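Local atomic coordinates of membrane-associated lipoprotein (Ureaplasma parvum, PDB entry 3K63), a protein that is of unknown function but is predicted to be a membrane-anchored bacterial lipoprotein, of which this chain is the Lipoprotein_17 domain. Residues N9-K14 with N54-K59; F19-F24 with I61-P66; M84-D87 with Q92-Y95. All blocks are in the same frame, centred on the assembly; numbering follows the deposited sequence.

All three contacts join parts of one Lipoprotein_17 domain and adjoin one three-stranded antiparallel sheet. Contacts 1 and 2 are buried and wholly apolar across their segments: each lays an N-terminal element, the loop 9-14 or the strand 17-21, against strand 56-64, near its start and near its end respectively. They meet where Leu13 packs on Phe19. Contact 3 is partly exposed and lies within the sheet, pairing strands 79-87 and 93-100 by backbone hydrogen bonds. Strand 79-87 also pairs with 56-64, and Leu85 brings contact 3 to Ile11 and Leu56 of contact 1. Aliphatic branches alone thus make contact 1, aromatic rings with a leucine contact 2, and main-chain bonding chiefly contact 3.

Contact 1 (N9-K14 with N54-K59); sequences NNIRLK and NELDIK
Arg12 NH2 donates to Asn9 O at 2.7 Å, linking the residues that flank Asn10 and Ile11; Ile11 meets Leu56 and Ile58 across the contact. The bond is bent, and although the acceptor lies near the guanidinium plane, the donor stands above the carbonyl plane of Asn9. Arg12 turns its side chain away from strand 56-64, as suits a long charged residue, while Ile11 faces the strand. The two branches of Ile11 divide the work. With CG1 anti to the carbonyl carbon (chi1 -59°) and an extended second torsion, CD1 is carried tip to tip onto Leu56 CD2, 3.7 Å away; the other branch, CG2, meets the tip of Ile58, CD1, at 3.8 Å. A forked, beta-branched side chain can in this way touch two strand residues at once. Segment 54-59 enters an outermost strand of a three-stranded antiparallel sheet, and the loop between helix 4-7 and strand 17-21 lies over one of its faces. Strand alternation puts Leu56 and Ile58 on this buried face, where Phe17 and Leu85 add further apolar cover to Ile11. Asp57 and Lys59 point to the other face and form a salt bridge along the strand: Lys59 NZ sits 2.8 Å from Asp57 OD2, on the syn side of the carboxylate. The sheet continues through backbone bonds from Asp57 to Thr86 and from Lys59 to Met84, while the Gln49 amide accompanies the strand's outer edge, donating to Leu56 O and accepting a weak bond from Ile58 N.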
ATOM      1  N   ASN A   9       4.250 -15.787   0.799  1.00 79.38           N
ATOM      2  CA  ASN A   9       4.378 -15.679  -0.646  1.00 80.33           C
ATOM      3  C   ASN A   9       3.007 -15.570  -1.296  1.00 77.77           C
ATOM      4  O   ASN A   9       2.897 -15.590  -2.520  1.00 80.70           O
ATOM      5  CB  ASN A   9       5.112 -16.899  -1.198  1.00 84.61           C
ATOM      6  CG  ASN A   9       6.610 -16.683  -1.289  1.00 90.54           C
ATOM      7  OD1 ASN A   9       7.394 -17.638  -1.232  1.00 91.39           O
ATOM      8  ND2 ASN A   9       7.019 -15.423  -1.444  1.00 85.97           N
ATOM      9  N   ASN A  10       1.965 -15.443  -0.481  1.00 78.37           N
ATOM     10  CA  ASN A  10       0.605 -15.337  -1.001  1.00 78.65           C
ATOM     11  C   ASN A  10      -0.103 -14.066  -0.583  1.00 76.13           C
ATOM     12  O   ASN A  10      -1.304 -13.915  -0.802  1.00 73.07           O
ATOM     13  CB  ASN A  10      -0.228 -16.536  -0.553  1.00 83.06           C
ATOM     14  CG  ASN A  10      -0.285 -17.620  -1.601  1.00 87.32           C
ATOM     15  OD1 ASN A  10      -1.338 -17.873  -2.191  1.00 96.36           O
ATOM     16  ND2 ASN A  10       0.850 -18.262  -1.851  1.00 87.92           N
ATOM     17  N   ILE A  11       0.635 -13.154   0.033  1.00 76.93           N
ATOM     18  CA  ILE A  11       0.043 -11.906   0.476  1.00 71.37           C
ATOM     19  C   ILE A  11      -0.191 -11.018  -0.735  1.00 67.45           C
ATOM     20  O   ILE A  11       0.739 -10.707  -1.472  1.00 66.90           O
ATOM     21  CB  ILE A  11       0.957 -11.186   1.483  1.00 70.11           C
ATOM     22  CG1 ILE A  11       1.212 -12.098   2.690  1.00 66.33           C
ATOM     23  CG2 ILE A  11       0.320  -9.881   1.905  1.00 60.24           C
ATOM     24  CD1 ILE A  11       2.029 -11.470   3.803  1.00 67.72           C
ATOM     25  N   ARG A  12      -1.442 -10.632  -0.947  1.00 65.55           N
ATOM     26  CA  ARG A  12      -1.809  -9.791  -2.077  1.00 62.55           C
ATOM     27  C   ARG A  12      -2.984  -8.906  -1.687  1.00 62.76           C
ATOM     28  O   ARG A  12      -3.949  -9.363  -1.075  1.00 66.53           O
ATOM     29  CB  ARG A  12      -2.156 -10.664  -3.282  1.00 61.41           C
ATOM     30  CG  ARG A  12      -1.087 -10.649  -4.372  1.00 71.12           C
ATOM     31  CD  ARG A  12      -0.848 -12.030  -4.962  1.00 78.37           C
ATOM     32  NE  ARG A  12       0.194 -12.776  -4.254  1.00 82.43           N
ATOM     33  CZ  ARG A  12       1.492 -12.476  -4.283  1.00 85.35           C
ATOM     34  NH1 ARG A  12       1.916 -11.436  -4.988  1.00 81.86           N
ATOM     35  NH2 ARG A  12       2.370 -13.224  -3.619  1.00 81.81           N
ATOM     36  N   LEU A  13      -2.884  -7.626  -2.029  1.00 60.67           N
ATOM     37  CA  LEU A  13      -3.917  -6.663  -1.690  1.00 58.09           C
ATOM     38  C   LEU A  13      -5.252  -7.066  -2.299  1.00 58.62           C
ATOM     39  O   LEU A  13      -5.304  -7.725  -3.335  1.00 62.17           O
ATOM     40  CB  LEU A  13      -3.510  -5.272  -2.178  1.00 53.31           C
ATOM     41  CG  LEU A  13      -4.242  -4.066  -1.584  1.00 54.28           C
ATOM     42  CD1 LEU A  13      -4.043  -4.012  -0.076  1.00 49.74           C
ATOM     43  CD2 LEU A  13      -3.711  -2.799  -2.235  1.00 54.30           C
ATOM     44  N   LYS A  14      -6.333  -6.674  -1.638  1.00 57.32           N
ATOM     45  CA  LYS A  14      -7.674  -6.984  -2.097  1.00 59.99           C
ATOM     46  C   LYS A  14      -8.022  -8.469  -1.943  1.00 68.09           C
ATOM     47  O   LYS A  14      -9.167  -8.875  -2.155  1.00 75.25           O
ATOM     48  CB  LYS A  14      -7.847  -6.516  -3.550  1.00 60.80           C
ATOM     49  CG  LYS A  14      -8.374  -5.077  -3.649  1.00 65.91           C
ATOM     50  CD  LYS A  14      -8.387  -4.513  -5.069  1.00 67.52           C
ATOM     51  CE  LYS A  14      -7.037  -3.920  -5.454  1.00 69.69           C
ATOM     52  NZ  LYS A  14      -7.055  -3.313  -6.820  1.00 65.08           N
ATOM     53  N   ASN A  54      -4.723 -15.767  12.050  1.00 65.20           N
ATOM     54  CA  ASN A  54      -4.317 -16.633  13.153  1.00 64.45           C
ATOM     55  C   ASN A  54      -2.792 -16.790  13.096  1.00 63.48           C
ATOM     56  O   ASN A  54      -2.108 -16.762  14.123  1.00 56.55           O
ATOM     57  CB  ASN A  54      -4.980 -18.006  13.036  1.00 61.66           C
ATOM     58  CG  ASN A  54      -6.304 -18.096  13.801  1.00 61.13           C
ATOM     59  OD1 ASN A  54      -7.145 -18.948  13.506  1.00 65.63           O
ATOM     60  ND2 ASN A  54      -6.484 -17.231  14.792  1.00 63.43           N
ATOM     61  N   GLU A  55      -2.274 -16.902  11.875  1.00 60.62           N
ATOM     62  CA  GLU A  55      -0.846 -17.096  11.638  1.00 65.43           C
ATOM     63  C   GLU A  55       0.022 -15.868  11.366  1.00 64.46           C
ATOM     64  O   GLU A  55       1.202 -15.864  11.701  1.00 61.37           O
ATOM     65  CB  GLU A  55      -0.635 -18.042  10.455  1.00 69.95           C
ATOM     66  CG  GLU A  55      -1.500 -19.284  10.430  1.00 72.49           C
ATOM     67  CD  GLU A  55      -2.839 -19.057   9.739  1.00 73.71           C
ATOM     68  OE1 GLU A  55      -3.646 -18.215  10.202  1.00 71.83           O
ATOM     69  OE2 GLU A  55      -3.086 -19.730   8.718  1.00 76.81           O
ATOM     70  N   LEU A  56      -0.563 -14.830  10.773  1.00 63.94           N
ATOM     71  CA  LEU A  56       0.198 -13.652  10.370  1.00 58.66           C
ATOM     72  C   LEU A  56      -0.340 -12.275  10.741  1.00 56.63           C
ATOM     73  O   LEU A  56      -1.548 -12.089  10.926  1.00 54.22           O
ATOM     74  CB  LEU A  56       0.360 -13.738   8.852  1.00 61.25           C
ATOM     75  CG  LEU A  56       0.619 -12.541   7.959  1.00 59.01           C
ATOM     76  CD1 LEU A  56       2.104 -12.419   7.804  1.00 55.46           C
ATOM     77  CD2 LEU A  56      -0.051 -12.739   6.610  1.00 55.16           C
ATOM     78  N   ASP A  57       0.569 -11.313  10.887  1.00 56.10           N
ATOM     79  CA  ASP A  57       0.144  -9.941  11.136  1.00 53.35           C
ATOM     80  C   ASP A  57       0.743  -9.124  10.009  1.00 49.66           C
ATOM     81  O   ASP A  57       1.949  -9.194   9.744  1.00 46.95           O
ATOM     82  CB  ASP A  57       0.641  -9.351  12.441  1.00 45.27           C
ATOM     83  CG  ASP A  57       0.126  -7.925  12.637  1.00 52.87           C
ATOM     84  OD1 ASP A  57      -1.104  -7.743  12.486  1.00 48.54           O
ATOM     85  OD2 ASP A  57       0.919  -6.993  12.928  1.00 58.09           O
ATOM     86  N   ILE A  58      -0.107  -8.354   9.344  1.00 48.91           N
ATOM     87  CA  ILE A  58       0.316  -7.520   8.230  1.00 46.20           C
ATOM     88  C   ILE A  58       0.159  -6.045   8.542  1.00 46.50           C
ATOM     89  O   ILE A  58      -0.946  -5.585   8.839  1.00 45.54           O
ATOM     90  CB  ILE A  58      -0.535  -7.762   6.994  1.00 47.62           C
ATOM     91  CG1 ILE A  58      -0.411  -9.202   6.491  1.00 47.76           C
ATOM     92  CG2 ILE A  58      -0.127  -6.771   5.928  1.00 45.32           C
ATOM     93  CD1 ILE A  58      -1.353  -9.502   5.301  1.00 46.60           C
ATOM     94  N   LYS A  59       1.259  -5.305   8.443  1.00 47.84           N
ATOM     95  CA  LYS A  59       1.249  -3.859   8.670  1.00 40.28           C
ATOM     96  C   LYS A  59       1.880  -3.173   7.480  1.00 38.88           C
ATOM     97  O   LYS A  59       2.852  -3.670   6.914  1.00 39.73           O
ATOM     98  CB  LYS A  59       2.085  -3.479   9.881  1.00 40.38           C
ATOM     99  CG  LYS A  59       1.470  -3.753  11.253  1.00 45.46           C
ATOM    100  CD  LYS A  59       0.159  -3.007  11.468  1.00 46.42           C
ATOM    101  CE  LYS A  59      -0.298  -3.128  12.927  1.00 49.48           C
ATOM    102  NZ  LYS A  59      -0.443  -4.539  13.401  1.00 53.20           N
TER

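Contact 2 (F19-F24 with I61-P66); sequences FKLAAF and INFLYP
This is an aromatic and aliphatic core contact, close to the centre of the chain, where strand 17-21 of a two-stranded sheet faces the end of strand 56-64 of a three-stranded one. The backbones stay far apart, with Leu21 CA and Phe63 CA separated by 11.5 Å, and no hydrogen bond crosses; large side chains span the distance. Phe63 does most of this. Its CZ comes down over one face of the Phe19 ring, displaced toward the rim, and lies 3.8 Å from Phe19 CE2. The ring centroids of Phe19 and Phe63 are 5.2 Å apart with planes at 58°, so the pair is oblique, neither a parallel stack nor a T-shape. With CG between the backbone N and the carbonyl carbon (chi1 65°), the Phe19 ring is directed toward strand 56-64; chi2 then turns its face to Phe63. Leu21, two residues on and therefore on the same side of its strand, slides past Phe63 in the opposite sense, its CD1 standing 4.1 Å from Phe63 CE2. The strand then ends in a type I turn, held by Phe24 N to Leu21 O at 2.8 Å. On the other strand, Ile61 and Asn62 both face Ser82 in a classic beta bulge just before Phe63. Tyr41 meets Phe63 edge-to-face and the Tyr29 ring meets that of Phe19 at about 45°, so other aromatic residues extend the cluster; the hydroxyl of Tyr29 also bonds Phe19 N. With only carbon meeting carbon across the segments, the contact rests on shape and the exclusion of water, and contributes no directed polar bond.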
ATOM      1  N   PHE A  19      -6.629  -2.040   3.011  1.00 51.55           N
ATOM      2  CA  PHE A  19      -6.306  -0.995   3.959  1.00 46.32           C
ATOM      3  C   PHE A  19      -7.213   0.178   3.674  1.00 47.78           C
ATOM      4  O   PHE A  19      -7.786   0.306   2.590  1.00 45.36           O
ATOM      5  CB  PHE A  19      -4.839  -0.556   3.847  1.00 41.49           C
ATOM      6  CG  PHE A  19      -4.492   0.090   2.537  1.00 40.35           C
ATOM      7  CD1 PHE A  19      -3.888  -0.648   1.519  1.00 42.19           C
ATOM      8  CD2 PHE A  19      -4.769   1.435   2.314  1.00 40.39           C
ATOM      9  CE1 PHE A  19      -3.561  -0.058   0.299  1.00 40.84           C
ATOM     10  CE2 PHE A  19      -4.450   2.045   1.100  1.00 38.08           C
ATOM     11  CZ  PHE A  19      -3.842   1.296   0.086  1.00 39.04           C
ATOM     12  N   LYS A  20      -7.353   1.031   4.668  1.00 48.39           N
ATOM     13  CA  LYS A  20      -8.163   2.201   4.520  1.00 48.96           C
ATOM     14  C   LYS A  20      -7.356   3.227   5.289  1.00 50.16           C
ATOM     15  O   LYS A  20      -6.795   2.923   6.340  1.00 43.66           O
ATOM     16  CB  LYS A  20      -9.537   1.960   5.148  1.00 59.13           C
ATOM     17  CG  LYS A  20     -10.662   2.667   4.400  1.00 65.57           C
ATOM     18  CD  LYS A  20     -12.073   2.310   4.888  1.00 69.92           C
ATOM     19  CE  LYS A  20     -12.427   3.047   6.179  1.00 71.95           C
ATOM     20  NZ  LYS A  20     -13.797   2.677   6.643  1.00 78.00           N
ATOM     21  N   LEU A  21      -7.263   4.427   4.733  1.00 48.39           N
ATOM     22  CA  LEU A  21      -6.509   5.500   5.357  1.00 43.96           C
ATOM     23  C   LEU A  21      -7.402   6.409   6.185  1.00 44.33           C
ATOM     24  O   LEU A  21      -8.462   6.855   5.734  1.00 43.13           O
ATOM     25  CB  LEU A  21      -5.797   6.333   4.295  1.00 41.98           C
ATOM     26  CG  LEU A  21      -4.344   6.005   3.954  1.00 43.94           C
ATOM     27  CD1 LEU A  21      -4.231   4.637   3.323  1.00 42.61           C
ATOM     28  CD2 LEU A  21      -3.808   7.097   3.009  1.00 45.76           C
ATOM     29  N   ALA A  22      -6.962   6.685   7.403  1.00 41.28           N
ATOM     30  CA  ALA A  22      -7.710   7.551   8.301  1.00 40.53           C
ATOM     31  C   ALA A  22      -8.083   8.891   7.658  1.00 49.63           C
ATOM     32  O   ALA A  22      -9.035   9.551   8.085  1.00 52.58           O
ATOM     33  CB  ALA A  22      -6.900   7.799   9.570  1.00 35.53           C
ATOM     34  N   ALA A  23      -7.338   9.284   6.629  1.00 47.36           N
ATOM     35  CA  ALA A  23      -7.576  10.554   5.957  1.00 48.14           C
ATOM     36  C   ALA A  23      -8.649  10.466   4.871  1.00 48.99           C
ATOM     37  O   ALA A  23      -9.293  11.457   4.554  1.00 50.84           O
ATOM     38  CB  ALA A  23      -6.273  11.075   5.379  1.00 42.87           C
ATOM     39  N   PHE A  24      -8.848   9.277   4.314  1.00 49.27           N
ATOM     40  CA  PHE A  24      -9.858   9.112   3.279  1.00 50.81           C
ATOM     41  C   PHE A  24     -10.764   7.921   3.547  1.00 56.05           C
ATOM     42  O   PHE A  24     -10.958   7.075   2.685  1.00 59.53           O
ATOM     43  CB  PHE A  24      -9.196   8.940   1.914  1.00 50.83           C
ATOM     44  CG  PHE A  24      -8.173   9.989   1.600  1.00 52.58           C
ATOM     45  CD1 PHE A  24      -6.838   9.637   1.421  1.00 46.99           C
ATOM     46  CD2 PHE A  24      -8.538  11.329   1.500  1.00 47.30           C
ATOM     47  CE1 PHE A  24      -5.887  10.603   1.152  1.00 45.91           C
ATOM     48  CE2 PHE A  24      -7.596  12.303   1.230  1.00 39.94           C
ATOM     49  CZ  PHE A  24      -6.264  11.940   1.055  1.00 47.53           C
ATOM     50  N   ILE A  61       3.995  -0.220   6.761  1.00 32.96           N
ATOM     51  CA  ILE A  61       4.708   0.797   7.526  1.00 33.99           C
ATOM     52  C   ILE A  61       5.069   2.040   6.690  1.00 33.02           C
ATOM     53  O   ILE A  61       5.262   3.129   7.252  1.00 29.53           O
ATOM     54  CB  ILE A  61       5.963   0.177   8.225  1.00 37.08           C
ATOM     55  CG1 ILE A  61       7.014  -0.247   7.199  1.00 37.40           C
ATOM     56  CG2 ILE A  61       5.541  -1.035   9.032  1.00 32.88           C
ATOM     57  CD1 ILE A  61       8.285  -0.872   7.854  1.00 30.88           C
ATOM     58  N   ASN A  62       5.122   1.875   5.361  1.00 37.16           N
ATOM     59  CA  ASN A  62       5.435   2.983   4.439  1.00 38.33           C
ATOM     60  C   ASN A  62       4.864   2.788   3.051  1.00 33.44           C
ATOM     61  O   ASN A  62       4.761   1.666   2.570  1.00 36.06           O
ATOM     62  CB  ASN A  62       6.941   3.179   4.260  1.00 34.44           C
ATOM     63  CG  ASN A  62       7.622   3.642   5.524  1.00 36.01           C
ATOM     64  OD1 ASN A  62       8.260   2.850   6.219  1.00 40.73           O
ATOM     65  ND2 ASN A  62       7.473   4.925   5.848  1.00 33.62           N
ATOM     66  N   PHE A  63       4.473   3.886   2.422  1.00 33.03           N
ATOM     67  CA  PHE A  63       3.989   3.850   1.057  1.00 37.92           C
ATOM     68  C   PHE A  63       5.114   4.576   0.298  1.00 41.40           C
ATOM     69  O   PHE A  63       5.545   5.665   0.689  1.00 34.57           O
ATOM     70  CB  PHE A  63       2.684   4.625   0.923  1.00 35.88           C
ATOM     71  CG  PHE A  63       1.463   3.862   1.369  1.00 34.79           C
ATOM     72  CD1 PHE A  63       0.942   2.840   0.590  1.00 37.20           C
ATOM     73  CD2 PHE A  63       0.827   4.175   2.568  1.00 31.71           C
ATOM     74  CE1 PHE A  63      -0.194   2.148   0.999  1.00 38.41           C
ATOM     75  CE2 PHE A  63      -0.300   3.489   2.975  1.00 32.05           C
ATOM     76  CZ  PHE A  63      -0.808   2.475   2.193  1.00 32.32           C
ATOM     77  N   LEU A  64       5.599   3.972  -0.776  1.00 42.04           N
ATOM     78  CA  LEU A  64       6.664   4.582  -1.552  1.00 39.83           C
ATOM     79  C   LEU A  64       6.329   4.574  -3.026  1.00 41.14           C
ATOM     80  O   LEU A  64       5.612   3.695  -3.494  1.00 43.60           O
ATOM     81  CB  LEU A  64       7.958   3.818  -1.337  1.00 41.49           C
ATOM     82  CG  LEU A  64       8.512   3.747   0.087  1.00 43.03           C
ATOM     83  CD1 LEU A  64       9.627   2.705   0.165  1.00 45.75           C
ATOM     84  CD2 LEU A  64       9.003   5.122   0.508  1.00 40.72           C
ATOM     85  N   TYR A  65       6.841   5.557  -3.757  1.00 44.21           N
ATOM     86  CA  TYR A  65       6.620   5.627  -5.196  1.00 43.51           C
ATOM     87  C   TYR A  65       7.550   4.565  -5.760  1.00 40.91           C
ATOM     88  O   TYR A  65       8.705   4.444  -5.333  1.00 43.22           O
ATOM     89  CB  TYR A  65       7.014   6.997  -5.736  1.00 44.43           C
ATOM     90  CG  TYR A  65       6.147   8.118  -5.199  1.00 41.14           C
ATOM     91  CD1 TYR A  65       4.749   8.025  -5.228  1.00 42.32           C
ATOM     92  CD2 TYR A  65       6.711   9.286  -4.686  1.00 36.73           C
ATOM     93  CE1 TYR A  65       3.935   9.070  -4.764  1.00 38.42           C
ATOM     94  CE2 TYR A  65       5.896  10.334  -4.219  1.00 35.23           C
ATOM     95  CZ  TYR A  65       4.514  10.214  -4.272  1.00 34.46           C
ATOM     96  OH  TYR A  65       3.708  11.258  -3.884  1.00 38.89           O
ATOM     97  N   PRO A  66       7.071   3.774  -6.722  1.00 43.58           N
ATOM     98  CA  PRO A  66       7.944   2.739  -7.276  1.00 46.74           C
ATOM     99  C   PRO A  66       9.295   3.261  -7.748  1.00 51.59           C
ATOM    100  O   PRO A  66      10.330   2.640  -7.481  1.00 50.31           O
ATOM    101  CB  PRO A  66       7.108   2.162  -8.406  1.00 46.19           C
ATOM    102  CG  PRO A  66       5.694   2.320  -7.860  1.00 45.20           C
ATOM    103  CD  PRO A  66       5.746   3.737  -7.356  1.00 43.94           C
TER

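Contact 3 (M84-D87 with Q92-Y95)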
HETATM    1  N   MSE A  84       5.378  -5.003   7.034  1.00 43.69           N
HETATM    2  CA  MSE A  84       6.018  -5.628   8.173  1.00 43.27           C
HETATM    3  C   MSE A  84       5.140  -6.845   8.423  1.00 46.71           C
HETATM    4  O   MSE A  84       3.941  -6.711   8.665  1.00 47.29           O
HETATM    5  CB  MSE A  84       6.008  -4.726   9.396  1.00 40.37           C
HETATM    6  CG  MSE A  84       6.694  -5.348  10.580  1.00 45.15           C
HETATM    7 SE   MSE A  84       6.877  -4.188  12.098  1.00 64.23          SE
HETATM    8  CE  MSE A  84       4.983  -4.019  12.491  1.00 52.18           C
ATOM      9  N   LEU A  85       5.725  -8.031   8.329  1.00 50.11           N
ATOM     10  CA  LEU A  85       4.979  -9.271   8.529  1.00 51.39           C
ATOM     11  C   LEU A  85       5.449  -9.990   9.786  1.00 53.86           C
ATOM     12  O   LEU A  85       6.622 -10.363   9.893  1.00 56.18           O
ATOM     13  CB  LEU A  85       5.158 -10.180   7.308  1.00 46.45           C
ATOM     14  CG  LEU A  85       4.885  -9.514   5.955  1.00 47.60           C
ATOM     15  CD1 LEU A  85       5.291 -10.433   4.821  1.00 48.05           C
ATOM     16  CD2 LEU A  85       3.419  -9.161   5.855  1.00 47.44           C
ATOM     17  N   THR A  86       4.543 -10.175  10.742  1.00 51.34           N
ATOM     18  CA  THR A  86       4.912 -10.869  11.971  1.00 56.11           C
ATOM     19  C   THR A  86       4.411 -12.306  11.975  1.00 56.02           C
ATOM     20  O   THR A  86       3.234 -12.572  11.747  1.00 57.00           O
ATOM     21  CB  THR A  86       4.361 -10.167  13.208  1.00 54.00           C
ATOM     22  OG1 THR A  86       4.846  -8.823  13.259  1.00 51.22           O
ATOM     23  CG2 THR A  86       4.803 -10.890  14.459  1.00 51.16           C
ATOM     24  N   ASP A  87       5.331 -13.228  12.214  1.00 61.52           N
ATOM     25  CA  ASP A  87       5.021 -14.646  12.256  1.00 63.63           C
ATOM     26  C   ASP A  87       4.502 -14.852  13.672  1.00 61.74           C
ATOM     27  O   ASP A  87       5.267 -14.796  14.636  1.00 62.88           O
ATOM     28  CB  ASP A  87       6.308 -15.450  12.044  1.00 70.17           C
ATOM     29  CG  ASP A  87       6.066 -16.945  11.990  1.00 74.46           C
ATOM     30  OD1 ASP A  87       5.084 -17.402  12.618  1.00 69.65           O
ATOM     31  OD2 ASP A  87       6.870 -17.658  11.331  1.00 73.62           O
ATOM     32  N   GLN A  92       8.674 -13.746  15.059  1.00 63.67           N
ATOM     33  CA  GLN A  92       9.744 -13.091  14.311  1.00 68.37           C
ATOM     34  C   GLN A  92       9.105 -12.109  13.336  1.00 62.90           C
ATOM     35  O   GLN A  92       8.049 -12.384  12.767  1.00 60.35           O
ATOM     36  CB  GLN A  92      10.576 -14.127  13.540  1.00 70.52           C
ATOM     37  CG  GLN A  92      12.096 -14.065  13.785  1.00 73.30           C
ATOM     38  CD  GLN A  92      12.862 -13.229  12.748  1.00 79.61           C
ATOM     39  OE1 GLN A  92      13.109 -12.034  12.950  1.00 81.55           O
ATOM     40  NE2 GLN A  92      13.231 -13.861  11.626  1.00 74.51           N
ATOM     41  N   VAL A  93       9.755 -10.966  13.152  1.00 61.56           N
ATOM     42  CA  VAL A  93       9.276  -9.914  12.257  1.00 60.99           C
ATOM     43  C   VAL A  93      10.004  -9.931  10.901  1.00 58.68           C
ATOM     44  O   VAL A  93      11.239  -9.923  10.853  1.00 54.97           O
ATOM     45  CB  VAL A  93       9.502  -8.533  12.899  1.00 57.39           C
ATOM     46  CG1 VAL A  93       8.987  -7.432  11.982  1.00 54.14           C
ATOM     47  CG2 VAL A  93       8.847  -8.488  14.262  1.00 53.58           C
ATOM     48  N   TYR A  94       9.248  -9.939   9.807  1.00 58.88           N
ATOM     49  CA  TYR A  94       9.853  -9.944   8.472  1.00 60.64           C
ATOM     50  C   TYR A  94       9.344  -8.749   7.699  1.00 54.98           C
ATOM     51  O   TYR A  94       8.195  -8.334   7.867  1.00 48.27           O
ATOM     52  CB  TYR A  94       9.484 -11.211   7.699  1.00 60.27           C
ATOM     53  CG  TYR A  94       9.892 -12.498   8.384  1.00 66.38           C
ATOM     54  CD1 TYR A  94      11.162 -13.046   8.195  1.00 66.80           C
ATOM     55  CD2 TYR A  94       9.012 -13.160   9.236  1.00 64.66           C
ATOM     56  CE1 TYR A  94      11.544 -14.223   8.835  1.00 64.89           C
ATOM     57  CE2 TYR A  94       9.386 -14.335   9.885  1.00 71.51           C
ATOM     58  CZ  TYR A  94      10.654 -14.860   9.678  1.00 70.36           C
ATOM     59  OH  TYR A  94      11.039 -16.006  10.341  1.00 77.56           O
ATOM     60  N   TYR A  95      10.200  -8.199   6.849  1.00 57.55           N
ATOM     61  CA  TYR A  95       9.821  -7.050   6.042  1.00 52.82           C
ATOM     62  C   TYR A  95       9.702  -7.452   4.579  1.00 56.14           C
ATOM     63  O   TYR A  95      10.411  -8.333   4.112  1.00 62.11           O
ATOM     64  CB  TYR A  95      10.841  -5.936   6.222  1.00 49.15           C
ATOM     65  CG  TYR A  95      10.829  -5.370   7.621  1.00 47.91           C
ATOM     66  CD1 TYR A  95      11.666  -5.876   8.621  1.00 48.80           C
ATOM     67  CD2 TYR A  95       9.941  -4.361   7.963  1.00 40.80           C
ATOM     68  CE1 TYR A  95      11.609  -5.385   9.931  1.00 49.76           C
ATOM     69  CE2 TYR A  95       9.875  -3.868   9.259  1.00 45.79           C
ATOM     70  CZ  TYR A  95      10.708  -4.380  10.237  1.00 50.07           C
ATOM     71  OH  TYR A  95      10.611  -3.876  11.515  1.00 52.44           O
TER
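The Tyr94 ring receives Asp87 at its edge: Asp87 CB lies in the ring plane, 3.9 Å from Tyr94 CE2, and Leu85 O approaches the rim, 3.7 Å from CD2 of Tyr94. The ring of Phe4, from helix 4-7, meets the Tyr94 ring at a shallow angle. On the other side of the sheet Met84, a selenomethionine in this crystal, approaches the Tyr95 ring obliquely. Met84 CG is 3.7 Å from Tyr95 CE2, and Met84 SE lies 5.1 Å from the Tyr95 centroid, 55° off the ring normal, a Met-aromatic contact. The extended Met84 chain, CG anti to the backbone N (chi1 -179°), runs alongside the Tyr95 ring and brings SE near Tyr95 OH. Met84 CG also packs on Val93 CG1, while the other Val93 methyl, CG2, lies 4.1 Å from Thr86 OG1. In this beta hairpin, strands 79-87 and 93-100, Leu85 and Tyr94 form a hydrogen-bonded pair between two non-hydrogen-bonded ones, Met84 with Tyr95 and Thr86 with Val93. Tyr94 N donates to Leu85 O at 2.7 Å, and Leu85 N donates back to Tyr94 O. Near the turn Asp87 N gives Gln92 O an almost straight 2.9 Å bond, and the Asp87 carboxylate accepts from Lys89 N. Main-chain bonds thus fix the register, and side chains differ by face: Leu85 and Tyr94 pack toward helix 4-7, Met84, Thr86, Val93 and Tyr95 lie on the more exposed side.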